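Local structure of excinuclease ABC, subunit A. (Deinococcus radiodurans, 2VF7) at residues G501-N506 and F520-M525; L516-P521 and W801-G806; M525-G530 and A797-V802; D768-Q773 and K792-A797. The protein binds DNA and ATP as a zinc-containing UvrA-family ABC ATPase, and probably recognises damaged DNA in nucleotide excision repair. The protein carries 1 engineered substitution. All coordinates share one frame; numbering follows the deposited sequence.

Contact 1. Residues G501-N506 and F520-M525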
loop_
_atom_site.group_PDB
_atom_site.type_symbol
_atom_site.label_atom_id
_atom_site.label_comp_id
_atom_site.label_asym_id
_atom_site.label_seq_id
_atom_site.Cartn_x
_atom_site.Cartn_y
_atom_site.Cartn_z
ATOM N N GLY A 501 -53.167 -12.751 -21.679
ATOM C CA GLY A 501 -53.824 -12.359 -20.430
ATOM C C GLY A 501 -53.202 -11.100 -19.853
ATOM O O GLY A 501 -52.331 -10.479 -20.482
ATOM N N TRP A 502 -53.630 -10.719 -18.652
ATOM C CA TRP A 502 -53.142 -9.485 -18.023
ATOM C C TRP A 502 -52.849 -9.646 -16.535
ATOM O O TRP A 502 -53.719 -10.069 -15.770
ATOM C CB TRP A 502 -54.139 -8.339 -18.234
ATOM C CG TRP A 502 -54.237 -7.862 -19.657
ATOM C CD1 TRP A 502 -55.123 -8.290 -20.607
ATOM C CD2 TRP A 502 -53.426 -6.862 -20.286
ATOM N NE1 TRP A 502 -54.916 -7.617 -21.788
ATOM C CE2 TRP A 502 -53.879 -6.733 -21.620
ATOM C CE3 TRP A 502 -52.365 -6.056 -19.854
ATOM C CZ2 TRP A 502 -53.300 -5.830 -22.531
ATOM C CZ3 TRP A 502 -51.796 -5.150 -20.763
ATOM C CH2 TRP A 502 -52.262 -5.056 -22.083
ATOM N N LEU A 503 -51.626 -9.294 -16.140
ATOM C CA LEU A 503 -51.158 -9.357 -14.752
ATOM C C LEU A 503 -51.289 -7.969 -14.123
ATOM O O LEU A 503 -50.798 -6.982 -14.675
ATOM C CB LEU A 503 -49.689 -9.825 -14.729
ATOM C CG LEU A 503 -49.007 -10.604 -13.580
ATOM C CD1 LEU A 503 -47.918 -9.800 -12.855
ATOM C CD2 LEU A 503 -50.000 -11.256 -12.588
ATOM N N GLU A 504 -51.961 -7.892 -12.979
ATOM C CA GLU A 504 -52.187 -6.611 -12.294
ATOM C C GLU A 504 -51.302 -6.472 -11.048
ATOM O O GLU A 504 -51.314 -7.332 -10.155
ATOM C CB GLU A 504 -53.671 -6.446 -11.916
ATOM C CG GLU A 504 -54.654 -6.484 -13.102
ATOM C CD GLU A 504 -56.116 -6.285 -12.691
ATOM O OE1 GLU A 504 -56.417 -6.345 -11.472
ATOM O OE2 GLU A 504 -56.976 -6.072 -13.590
ATOM N N LEU A 505 -50.517 -5.396 -11.016
ATOM C CA LEU A 505 -49.742 -5.009 -9.834
ATOM C C LEU A 505 -50.314 -3.681 -9.321
ATOM O O LEU A 505 -50.052 -2.608 -9.884
ATOM C CB LEU A 505 -48.257 -4.862 -10.180
ATOM C CG LEU A 505 -47.113 -5.392 -9.296
ATOM C CD1 LEU A 505 -45.831 -4.713 -9.705
ATOM C CD2 LEU A 505 -47.324 -5.203 -7.808
ATOM N N ASN A 506 -51.121 -3.780 -8.265
ATOM C CA ASN A 506 -51.840 -2.648 -7.694
ATOM C C ASN A 506 -51.290 -2.219 -6.331
ATOM O O ASN A 506 -50.799 -3.048 -5.556
ATOM C CB ASN A 506 -53.328 -2.992 -7.564
ATOM C CG ASN A 506 -53.959 -3.408 -8.890
ATOM O OD1 ASN A 506 -53.975 -2.637 -9.857
ATOM N ND2 ASN A 506 -54.488 -4.628 -8.936
ATOM N N PHE A 520 -49.291 -5.616 -16.703
ATOM C CA PHE A 520 -48.332 -6.272 -17.595
ATOM C C PHE A 520 -49.049 -7.362 -18.392
ATOM O O PHE A 520 -49.617 -8.257 -17.796
ATOM C CB PHE A 520 -47.178 -6.921 -16.813
ATOM C CG PHE A 520 -46.432 -5.988 -15.886
ATOM C CD1 PHE A 520 -46.775 -5.905 -14.531
ATOM C CD2 PHE A 520 -45.342 -5.237 -16.349
ATOM C CE1 PHE A 520 -46.072 -5.064 -13.658
ATOM C CE2 PHE A 520 -44.627 -4.400 -15.481
ATOM C CZ PHE A 520 -44.998 -4.307 -14.138
ATOM N N PRO A 521 -48.993 -7.307 -19.738
ATOM C CA PRO A 521 -49.622 -8.320 -20.596
ATOM C C PRO A 521 -48.848 -9.632 -20.568
ATOM O O PRO A 521 -47.637 -9.608 -20.350
ATOM C CB PRO A 521 -49.521 -7.696 -21.990
ATOM C CG PRO A 521 -48.296 -6.864 -21.923
ATOM C CD PRO A 521 -48.294 -6.283 -20.535
ATOM N N LEU A 522 -49.528 -10.758 -20.793
ATOM C CA LEU A 522 -48.879 -12.079 -20.735
ATOM C C LEU A 522 -48.712 -12.732 -22.107
ATOM O O LEU A 522 -49.401 -12.382 -23.062
ATOM C CB LEU A 522 -49.597 -13.034 -19.762
ATOM C CG LEU A 522 -50.023 -12.510 -18.381
ATOM C CD1 LEU A 522 -50.961 -13.486 -17.692
ATOM C CD2 LEU A 522 -48.820 -12.180 -17.488
ATOM N N GLY A 523 -47.758 -13.665 -22.182
ATOM C CA GLY A 523 -47.411 -14.387 -23.407
ATOM C C GLY A 523 -46.784 -13.488 -24.442
ATOM O O GLY A 523 -46.785 -13.799 -25.631
ATOM N N VAL A 524 -46.246 -12.370 -23.963
ATOM C CA VAL A 524 -45.779 -11.245 -24.780
ATOM C C VAL A 524 -44.534 -10.666 -24.109
ATOM O O VAL A 524 -44.283 -10.913 -22.926
ATOM C CB VAL A 524 -46.903 -10.167 -24.897
ATOM C CG1 VAL A 524 -46.425 -8.922 -25.555
ATOM C CG2 VAL A 524 -48.087 -10.720 -25.688
ATOM N N MET A 525 -43.739 -9.926 -24.876
ATOM C CA MET A 525 -42.538 -9.276 -24.364
ATOM C C MET A 525 -42.712 -7.744 -24.163
ATOM O O MET A 525 -43.028 -7.020 -25.112
ATOM C CB MET A 525 -41.345 -9.635 -25.261
ATOM C CG MET A 525 -40.480 -8.478 -25.641
ATOM S SD MET A 525 -38.764 -8.765 -25.257
ATOM C CE MET A 525 -38.405 -7.275 -24.304
#
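Leu503 and Phe520 face each other as an antiparallel hydrogen-bonded pair, each supplying both a donor and an acceptor. Leu503 N reaches Phe520 O at 2.8 Å, and Phe520 N returns to Leu503 O at 2.9 Å. Beyond the neighbouring non-hydrogen-bonded pair of Trp502 and Pro521, the ladder gains one more rung, Leu522 N to Gly501 O at 2.8 Å. Gly501 O also takes a weaker CA-H...O contact from Pro521 CA at 3.5 Å, so a single carbonyl is met by two consecutive residues. These rungs zip strand 502-510 to strand 516-521, a hairpin-like pair within the three-stranded antiparallel sheet that lies beside the nucleotide-binding core in ABC ATPases. The aromatic contact belongs to the Trp502 and Pro521 face. Trp502 turns its CG anti to the carbonyl carbon (chi1 -69°), which lays the benzo half of the indole across proline. Pro521 CB sits over that six-membered ring, 3.8 Å from its centroid and 19° off the normal, a CH-pi contact displaced toward the CZ3 rim. Arg519 adds a cation-pi partner to the same indole. Apolar packing fills the other face, where the CD2 branch of Leu522 comes to 3.7 Å from Leu503 CB, and Leu505 CD1 meets the edge of the Phe520 ring at CE1, 4.0 Å away. Helix 536-551 lies against this face through Leu539 and Leu544.

Contact 2. Residues L516-P521 and W801-G806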
loop_
_atom_site.group_PDB
_atom_site.type_symbol
_atom_site.label_atom_id
_atom_site.label_comp_id
_atom_site.label_asym_id
_atom_site.label_seq_id
_atom_site.Cartn_x
_atom_site.Cartn_y
_atom_site.Cartn_z
ATOM N N LEU A 516 -49.393 3.204 -6.842
ATOM C CA LEU A 516 -49.394 3.097 -8.298
ATOM C C LEU A 516 -49.939 1.752 -8.761
ATOM O O LEU A 516 -49.516 0.713 -8.275
ATOM C CB LEU A 516 -47.959 3.269 -8.829
ATOM C CG LEU A 516 -47.651 2.874 -10.278
ATOM C CD1 LEU A 516 -48.131 3.942 -11.246
ATOM C CD2 LEU A 516 -46.164 2.608 -10.472
ATOM N N ASP A 517 -50.877 1.794 -9.706
ATOM C CA ASP A 517 -51.480 0.600 -10.320
ATOM C C ASP A 517 -51.023 0.447 -11.780
ATOM O O ASP A 517 -51.153 1.380 -12.582
ATOM C CB ASP A 517 -53.015 0.676 -10.272
ATOM C CG ASP A 517 -53.560 1.055 -8.892
ATOM O OD1 ASP A 517 -54.732 1.483 -8.818
ATOM O OD2 ASP A 517 -52.842 0.929 -7.878
ATOM N N VAL A 518 -50.522 -0.736 -12.119
ATOM C CA VAL A 518 -49.903 -0.991 -13.425
ATOM C C VAL A 518 -50.287 -2.389 -13.969
ATOM O O VAL A 518 -50.538 -3.324 -13.191
ATOM C CB VAL A 518 -48.356 -0.801 -13.338
ATOM C CG1 VAL A 518 -47.702 -1.975 -12.659
ATOM C CG2 VAL A 518 -47.744 -0.570 -14.705
ATOM N N ARG A 519 -50.356 -2.518 -15.295
ATOM C CA ARG A 519 -50.702 -3.795 -15.926
ATOM C C ARG A 519 -49.600 -4.329 -16.834
ATOM O O ARG A 519 -49.041 -3.589 -17.641
ATOM C CB ARG A 519 -52.005 -3.683 -16.719
ATOM C CG ARG A 519 -53.209 -3.210 -15.912
ATOM C CD ARG A 519 -54.429 -4.087 -16.156
ATOM N NE ARG A 519 -55.042 -3.886 -17.469
ATOM C CZ ARG A 519 -56.041 -4.625 -17.957
ATOM N NH1 ARG A 519 -56.544 -5.632 -17.246
ATOM N NH2 ARG A 519 -56.543 -4.357 -19.162
ATOM N N PHE A 520 -49.291 -5.616 -16.703
ATOM C CA PHE A 520 -48.332 -6.272 -17.595
ATOM C C PHE A 520 -49.049 -7.362 -18.392
ATOM O O PHE A 520 -49.617 -8.257 -17.796
ATOM C CB PHE A 520 -47.178 -6.921 -16.813
ATOM C CG PHE A 520 -46.432 -5.988 -15.886
ATOM C CD1 PHE A 520 -46.775 -5.905 -14.531
ATOM C CD2 PHE A 520 -45.342 -5.237 -16.349
ATOM C CE1 PHE A 520 -46.072 -5.064 -13.658
ATOM C CE2 PHE A 520 -44.627 -4.400 -15.481
ATOM C CZ PHE A 520 -44.998 -4.307 -14.138
ATOM N N PRO A 521 -48.993 -7.307 -19.738
ATOM C CA PRO A 521 -49.622 -8.320 -20.596
ATOM C C PRO A 521 -48.848 -9.632 -20.568
ATOM O O PRO A 521 -47.637 -9.608 -20.350
ATOM C CB PRO A 521 -49.521 -7.696 -21.990
ATOM C CG PRO A 521 -48.296 -6.864 -21.923
ATOM C CD PRO A 521 -48.294 -6.283 -20.535
ATOM N N TRP A 801 -45.072 -4.682 -26.359
ATOM C CA TRP A 801 -45.711 -3.681 -25.493
ATOM C C TRP A 801 -44.627 -2.828 -24.798
ATOM O O TRP A 801 -43.462 -3.238 -24.759
ATOM C CB TRP A 801 -46.594 -4.385 -24.463
ATOM C CG TRP A 801 -47.568 -3.495 -23.746
ATOM C CD1 TRP A 801 -47.414 -2.962 -22.502
ATOM C CD2 TRP A 801 -48.846 -3.040 -24.223
ATOM N NE1 TRP A 801 -48.495 -2.209 -22.168
ATOM C CE2 TRP A 801 -49.402 -2.237 -23.203
ATOM C CE3 TRP A 801 -49.577 -3.239 -25.408
ATOM C CZ2 TRP A 801 -50.660 -1.615 -23.333
ATOM C CZ3 TRP A 801 -50.833 -2.626 -25.534
ATOM C CH2 TRP A 801 -51.352 -1.818 -24.506
ATOM N N VAL A 802 -44.992 -1.648 -24.282
ATOM C CA VAL A 802 -44.040 -0.731 -23.610
ATOM C C VAL A 802 -44.679 0.021 -22.437
ATOM O O VAL A 802 -45.799 0.510 -22.545
ATOM C CB VAL A 802 -43.394 0.317 -24.587
ATOM C CG1 VAL A 802 -42.489 1.286 -23.832
ATOM C CG2 VAL A 802 -42.609 -0.356 -25.716
ATOM N N LEU A 803 -43.949 0.111 -21.326
ATOM C CA LEU A 803 -44.368 0.874 -20.143
ATOM C C LEU A 803 -43.389 2.011 -19.837
ATOM O O LEU A 803 -42.283 1.782 -19.343
ATOM C CB LEU A 803 -44.484 -0.046 -18.918
ATOM C CG LEU A 803 -45.830 -0.656 -18.493
ATOM C CD1 LEU A 803 -46.423 -1.565 -19.551
ATOM C CD2 LEU A 803 -45.626 -1.450 -17.220
ATOM N N ASP A 804 -43.795 3.235 -20.132
ATOM C CA ASP A 804 -42.945 4.388 -19.875
ATOM C C ASP A 804 -43.207 4.898 -18.468
ATOM O O ASP A 804 -44.327 5.250 -18.127
ATOM C CB ASP A 804 -43.192 5.494 -20.904
ATOM C CG ASP A 804 -42.073 6.495 -20.951
ATOM O OD1 ASP A 804 -40.911 6.065 -21.025
ATOM O OD2 ASP A 804 -42.332 7.714 -20.939
ATOM N N ILE A 805 -42.165 4.927 -17.652
ATOM C CA ILE A 805 -42.307 5.234 -16.245
ATOM C C ILE A 805 -41.827 6.636 -15.927
ATOM O O ILE A 805 -40.826 7.100 -16.479
ATOM C CB ILE A 805 -41.587 4.183 -15.368
ATOM C CG1 ILE A 805 -42.276 2.810 -15.496
ATOM C CG2 ILE A 805 -41.513 4.624 -13.908
ATOM C CD1 ILE A 805 -43.823 2.797 -15.294
ATOM N N GLY A 806 -42.598 7.291 -15.052
ATOM C CA GLY A 806 -42.325 8.604 -14.430
ATOM C C GLY A 806 -41.804 9.661 -15.367
ATOM O O GLY A 806 -40.980 9.345 -16.236
#
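Leu803 is the bump of this contact, pushing its forked end from strand 801-805 into a hollow formed by Val518, the backbone at Arg519 and the ring of Phe520. Its CD2 branch goes deepest. It presses on Val518 CG2 at 3.4 Å, tighter than usual for two methyl carbons, and also meets Phe520 CE2 at 3.6 Å, approaching that ring obliquely. The CD1 branch turns to Arg519 O, at 3.8 Å. Val518 can offer CG2 because that methyl is anti to the backbone N, while its CG1 takes the crowded position (chi1 76°). Where strand 516-521 ends and 801-805 begins, a second, shallower fit forms: the puckered pyrrolidine ring of Pro521 sets CG against Trp801, 3.9 Å from Trp801 CG. Proline CG stands 4.3 Å from the centroid of the five-membered ring, an off-centre CH-pi contact. The two strands run antiparallel at 158°, with axes 8.5 Å apart, too far for backbone pairing. They belong to different sheets, so the contact is sheet-on-sheet packing between the antiparallel layer and the core sheet of the ABC ATPase domain, with Leu539 of helix 536-551 closing in on Val518 and Phe520. Trp801 NE1, buried here, has no partner in the model; the touching groups being carbon against carbon or carbonyl, cohesion rests on shape and on the burial of apolar surface.

Contact 3. Residues M525-G530 and A797-V802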
loop_
_atom_site.group_PDB
_atom_site.type_symbol
_atom_site.label_atom_id
_atom_site.label_comp_id
_atom_site.label_asym_id
_atom_site.label_seq_id
_atom_site.Cartn_x
_atom_site.Cartn_y
_atom_site.Cartn_z
ATOM N N MET A 525 -43.739 -9.926 -24.876
ATOM C CA MET A 525 -42.538 -9.276 -24.364
ATOM C C MET A 525 -42.712 -7.744 -24.163
ATOM O O MET A 525 -43.028 -7.020 -25.112
ATOM C CB MET A 525 -41.345 -9.635 -25.261
ATOM C CG MET A 525 -40.480 -8.478 -25.641
ATOM S SD MET A 525 -38.764 -8.765 -25.257
ATOM C CE MET A 525 -38.405 -7.275 -24.304
ATOM N N THR A 526 -42.504 -7.291 -22.917
ATOM C CA THR A 526 -42.642 -5.879 -22.515
ATOM C C THR A 526 -41.305 -5.252 -22.107
ATOM O O THR A 526 -40.506 -5.859 -21.388
ATOM C CB THR A 526 -43.633 -5.694 -21.313
ATOM O OG1 THR A 526 -44.856 -6.382 -21.562
ATOM C CG2 THR A 526 -43.963 -4.214 -21.074
ATOM N N SER A 527 -41.084 -4.026 -22.582
ATOM C CA SER A 527 -39.965 -3.181 -22.182
ATOM C C SER A 527 -40.442 -2.120 -21.204
ATOM O O SER A 527 -41.393 -1.401 -21.466
ATOM C CB SER A 527 -39.350 -2.505 -23.414
ATOM O OG SER A 527 -38.619 -3.431 -24.203
ATOM N N VAL A 528 -39.770 -2.007 -20.073
ATOM C CA VAL A 528 -40.076 -0.953 -19.113
ATOM C C VAL A 528 -39.006 0.150 -19.178
ATOM O O VAL A 528 -37.878 -0.008 -18.681
ATOM C CB VAL A 528 -40.216 -1.521 -17.701
ATOM C CG1 VAL A 528 -40.530 -0.421 -16.724
ATOM C CG2 VAL A 528 -41.312 -2.615 -17.679
ATOM N N THR A 529 -39.394 1.269 -19.783
ATOM C CA THR A 529 -38.502 2.373 -20.067
ATOM C C THR A 529 -38.755 3.627 -19.204
ATOM O O THR A 529 -39.723 3.696 -18.457
ATOM C CB THR A 529 -38.553 2.743 -21.583
ATOM O OG1 THR A 529 -39.812 3.337 -21.892
ATOM C CG2 THR A 529 -38.388 1.522 -22.456
ATOM N N GLY A 530 -37.878 4.621 -19.327
ATOM C CA GLY A 530 -37.923 5.802 -18.465
ATOM C C GLY A 530 -36.546 6.305 -18.074
ATOM O O GLY A 530 -35.550 5.573 -18.182
ATOM N N ALA A 797 -37.803 -1.037 -29.544
ATOM C CA ALA A 797 -38.449 -0.970 -30.838
ATOM C C ALA A 797 -38.921 -2.340 -31.363
ATOM O O ALA A 797 -39.736 -2.407 -32.281
ATOM C CB ALA A 797 -37.516 -0.303 -31.834
ATOM N N ALA A 798 -38.404 -3.427 -30.797
ATOM C CA ALA A 798 -38.851 -4.771 -31.185
ATOM C C ALA A 798 -39.631 -5.507 -30.087
ATOM O O ALA A 798 -39.867 -6.713 -30.185
ATOM C CB ALA A 798 -37.685 -5.602 -31.671
ATOM N N SER A 799 -40.053 -4.781 -29.052
ATOM C CA SER A 799 -40.984 -5.318 -28.056
ATOM C C SER A 799 -42.367 -5.486 -28.664
ATOM O O SER A 799 -42.587 -5.096 -29.813
ATOM C CB SER A 799 -41.065 -4.375 -26.867
ATOM O OG SER A 799 -39.779 -4.226 -26.307
ATOM N N ASP A 800 -43.290 -6.076 -27.896
ATOM C CA ASP A 800 -44.720 -6.154 -28.266
ATOM C C ASP A 800 -45.574 -5.123 -27.517
ATOM O O ASP A 800 -46.661 -4.758 -27.979
ATOM C CB ASP A 800 -45.269 -7.554 -27.996
ATOM C CG ASP A 800 -44.512 -8.635 -28.739
ATOM O OD1 ASP A 800 -44.598 -8.640 -29.982
ATOM O OD2 ASP A 800 -43.839 -9.478 -28.097
ATOM N N TRP A 801 -45.072 -4.682 -26.359
ATOM C CA TRP A 801 -45.711 -3.681 -25.493
ATOM C C TRP A 801 -44.627 -2.828 -24.798
ATOM O O TRP A 801 -43.462 -3.238 -24.759
ATOM C CB TRP A 801 -46.594 -4.385 -24.463
ATOM C CG TRP A 801 -47.568 -3.495 -23.746
ATOM C CD1 TRP A 801 -47.414 -2.962 -22.502
ATOM C CD2 TRP A 801 -48.846 -3.040 -24.223
ATOM N NE1 TRP A 801 -48.495 -2.209 -22.168
ATOM C CE2 TRP A 801 -49.402 -2.237 -23.203
ATOM C CE3 TRP A 801 -49.577 -3.239 -25.408
ATOM C CZ2 TRP A 801 -50.660 -1.615 -23.333
ATOM C CZ3 TRP A 801 -50.833 -2.626 -25.534
ATOM C CH2 TRP A 801 -51.352 -1.818 -24.506
ATOM N N VAL A 802 -44.992 -1.648 -24.282
ATOM C CA VAL A 802 -44.040 -0.731 -23.610
ATOM C C VAL A 802 -44.679 0.021 -22.437
ATOM O O VAL A 802 -45.799 0.510 -22.545
ATOM C CB VAL A 802 -43.394 0.317 -24.587
ATOM C CG1 VAL A 802 -42.489 1.286 -23.832
ATOM C CG2 VAL A 802 -42.609 -0.356 -25.716
#
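Strands 525-529 and 801-805 start out parallel here, with Thr526 paired to Trp801 and Ser527 to Val802, and Ser527 N giving a weak bond to Trp801 O at 3.3 Å. Met525 O serves two amides, Asp800 N at 3.0 Å and, weakly, Trp801 N. Asp800 returns the favour: with CG beside its own backbone N (chi1 -58°), it brings the anti lone pair of OD2 to Met525 N at 3.3 Å, while OD1 is held by His494 NE2 and Arg497 N. Putting an alanine here would probably leave Met525 N, His494 and Arg497 N without the carboxylate that serves all three. On the face of Ser527, its OG lies 2.5 Å from Ser799 OG, short enough that the exact length is doubtful, though either hydroxyl could donate. On the other face, Thr526 CG2 meets the indole edge at Trp801 CD1, 3.9 Å away. Farther along, Val802 CG1 touches Thr529 OG1, whose hydrogen-bond partner is Asp804. Strand 525-529 then runs into Gly530, whose O accepts from Lys536 NZ: this is an inner strand of the ABC core sheet that delivers the chain to its ADP-binding P-loop (Walker A).

Contact 4. Residues D768-Q773 and K792-A797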
loop_
_atom_site.group_PDB
_atom_site.type_symbol
_atom_site.label_atom_id
_atom_site.label_comp_id
_atom_site.label_asym_id
_atom_site.label_seq_id
_atom_site.Cartn_x
_atom_site.Cartn_y
_atom_site.Cartn_z
ATOM N N ASP A 768 -24.535 -7.602 -31.585
ATOM C CA ASP A 768 -24.765 -8.718 -30.678
ATOM C C ASP A 768 -26.241 -8.803 -30.307
ATOM O O ASP A 768 -26.783 -9.894 -30.187
ATOM C CB ASP A 768 -23.955 -8.582 -29.375
ATOM C CG ASP A 768 -22.436 -8.781 -29.551
ATOM O OD1 ASP A 768 -21.971 -9.590 -30.394
ATOM O OD2 ASP A 768 -21.693 -8.134 -28.786
ATOM N N VAL A 769 -26.891 -7.660 -30.109
ATOM C CA VAL A 769 -28.239 -7.665 -29.556
ATOM C C VAL A 769 -29.236 -8.311 -30.509
ATOM O O VAL A 769 -30.179 -8.959 -30.063
ATOM C CB VAL A 769 -28.703 -6.267 -28.984
ATOM C CG1 VAL A 769 -27.644 -5.204 -29.136
ATOM C CG2 VAL A 769 -30.044 -5.806 -29.566
ATOM N N GLU A 770 -28.990 -8.172 -31.810
ATOM C CA GLU A 770 -29.746 -8.886 -32.828
ATOM C C GLU A 770 -29.804 -10.404 -32.554
ATOM O O GLU A 770 -30.885 -11.005 -32.590
ATOM C CB GLU A 770 -29.172 -8.602 -34.223
ATOM C CG GLU A 770 -29.045 -7.105 -34.569
ATOM C CD GLU A 770 -29.029 -6.808 -36.078
ATOM O OE1 GLU A 770 -29.168 -5.614 -36.440
ATOM O OE2 GLU A 770 -28.867 -7.743 -36.902
ATOM N N ARG A 771 -28.650 -11.005 -32.270
ATOM C CA ARG A 771 -28.560 -12.424 -31.907
ATOM C C ARG A 771 -29.250 -12.743 -30.568
ATOM O O ARG A 771 -29.813 -13.829 -30.401
ATOM C CB ARG A 771 -27.089 -12.881 -31.872
ATOM C CG ARG A 771 -26.862 -14.402 -31.690
ATOM C CD ARG A 771 -25.459 -14.739 -31.115
ATOM N NE ARG A 771 -24.578 -15.447 -32.053
ATOM C CZ ARG A 771 -24.688 -16.742 -32.376
ATOM N NH1 ARG A 771 -25.666 -17.488 -31.867
ATOM N NH2 ARG A 771 -23.836 -17.302 -33.230
ATOM N N LEU A 772 -29.205 -11.811 -29.618
ATOM C CA LEU A 772 -29.860 -12.006 -28.321
ATOM C C LEU A 772 -31.393 -11.956 -28.446
ATOM O O LEU A 772 -32.104 -12.776 -27.856
ATOM C CB LEU A 772 -29.365 -10.958 -27.304
ATOM C CG LEU A 772 -29.593 -11.083 -25.784
ATOM C CD1 LEU A 772 -30.998 -10.684 -25.372
ATOM C CD2 LEU A 772 -29.237 -12.479 -25.257
ATOM N N GLN A 773 -31.878 -10.982 -29.216
ATOM C CA GLN A 773 -33.307 -10.750 -29.428
ATOM C C GLN A 773 -34.052 -11.941 -30.078
ATOM O O GLN A 773 -35.224 -12.182 -29.770
ATOM C CB GLN A 773 -33.497 -9.466 -30.244
ATOM C CG GLN A 773 -34.918 -8.913 -30.248
ATOM C CD GLN A 773 -35.205 -7.936 -29.107
ATOM O OE1 GLN A 773 -36.052 -8.199 -28.246
ATOM N NE2 GLN A 773 -34.525 -6.793 -29.118
ATOM N N LYS A 792 -32.219 0.976 -24.038
ATOM C CA LYS A 792 -31.931 1.274 -25.437
ATOM C C LYS A 792 -33.078 0.999 -26.402
ATOM O O LYS A 792 -33.743 -0.040 -26.355
ATOM C CB LYS A 792 -30.624 0.618 -25.907
ATOM C CG LYS A 792 -30.514 -0.868 -25.676
ATOM C CD LYS A 792 -29.158 -1.393 -26.163
ATOM C CE LYS A 792 -28.060 -1.294 -25.097
ATOM N NZ LYS A 792 -26.834 -2.098 -25.468
ATOM N N MET A 793 -33.274 1.956 -27.295
ATOM C CA MET A 793 -34.428 2.009 -28.156
ATOM C C MET A 793 -34.392 0.964 -29.250
ATOM O O MET A 793 -35.421 0.647 -29.819
ATOM C CB MET A 793 -34.575 3.420 -28.729
ATOM C CG MET A 793 -34.764 4.512 -27.657
ATOM S SD MET A 793 -36.105 4.208 -26.476
ATOM C CE MET A 793 -35.399 4.774 -24.923
ATOM N N GLN A 794 -33.207 0.421 -29.525
ATOM C CA GLN A 794 -33.031 -0.696 -30.468
ATOM C C GLN A 794 -33.881 -1.887 -30.029
ATOM O O GLN A 794 -34.575 -2.494 -30.836
ATOM C CB GLN A 794 -31.539 -1.110 -30.564
ATOM C CG GLN A 794 -31.217 -2.219 -31.604
ATOM C CD GLN A 794 -29.796 -2.805 -31.464
ATOM O OE1 GLN A 794 -29.148 -2.678 -30.410
ATOM N NE2 GLN A 794 -29.317 -3.464 -32.520
ATOM N N VAL A 795 -33.812 -2.189 -28.738
ATOM C CA VAL A 795 -34.511 -3.313 -28.136
ATOM C C VAL A 795 -35.974 -2.998 -27.848
ATOM O O VAL A 795 -36.840 -3.858 -27.999
ATOM C CB VAL A 795 -33.808 -3.745 -26.827
ATOM C CG1 VAL A 795 -34.701 -4.681 -26.012
ATOM C CG2 VAL A 795 -32.490 -4.419 -27.144
ATOM N N VAL A 796 -36.234 -1.769 -27.422
ATOM C CA VAL A 796 -37.590 -1.289 -27.134
ATOM C C VAL A 796 -38.454 -1.233 -28.405
ATOM O O VAL A 796 -39.664 -1.394 -28.350
ATOM C CB VAL A 796 -37.531 0.078 -26.404
ATOM C CG1 VAL A 796 -38.929 0.656 -26.136
ATOM C CG2 VAL A 796 -36.782 -0.080 -25.101
ATOM N N ALA A 797 -37.803 -1.037 -29.544
ATOM C CA ALA A 797 -38.449 -0.970 -30.838
ATOM C C ALA A 797 -38.921 -2.340 -31.363
ATOM O O ALA A 797 -39.736 -2.407 -32.281
ATOM C CB ALA A 797 -37.516 -0.303 -31.834
#
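Gln794 stretches across to Val769 and donates from NE2 to Pro766 O, at the start of the opposing helix, so its amide bridges two helices by one polar bond. With CG anti to the backbone N (chi1 -176°) and the chain extended beyond, the amide meets the valine from the opposite direction. OE1 faces both methyls, 3.2 Å from Val769 CG1 and 3.4 Å from Val769 CG2. Val769 is modelled eclipsed (chi1 0°), which leaves the detail of these short approaches doubtful. Were Gln794 replaced by an alanine, Pro766 O would probably lose this donor and a gap would open beside the methyls of Val769. Val769 CG2 also packs on Val795 CG2 at 3.7 Å. One turn on, Gln773 brings NE2 alongside Val795, 3.6 Å from its CA. Glu770 only brushes Gln794 through CG, its OE1 being bound to Tyr484 OH. Thus long helix 766-781 and short helix 793-796 pack side by side, each being the connection between two parallel strands of the core sheet, 753-758 to 785-789 and 785-789 to 801-805: successive beta-alpha-beta crossovers of the ABC ATPase fold.

Contacts 1 to 3 are buried in the ABC ATPase domain, whereas contact 4 is only partly buried, on the helical layer against the core sheet. Contacts 1 and 2 share strand 516-521: its edge is bonded to 502-510 in the first, its face packed on 801-805 in the second. Strand 801-805 is bonded edge to edge with 525-529 in contact 3, so contact 2 joins two sheets that contacts 1 and 3 help build. Chemistry follows place: mainly backbone bonds within sheets, joined in contact 3 by a carboxylate and paired hydroxyls, apolar fit between sheets, and mixed amide and methyl packing between helices. On its other side the short helix turns Val796 to Ser527, Thr529 and Val802 of contact 3.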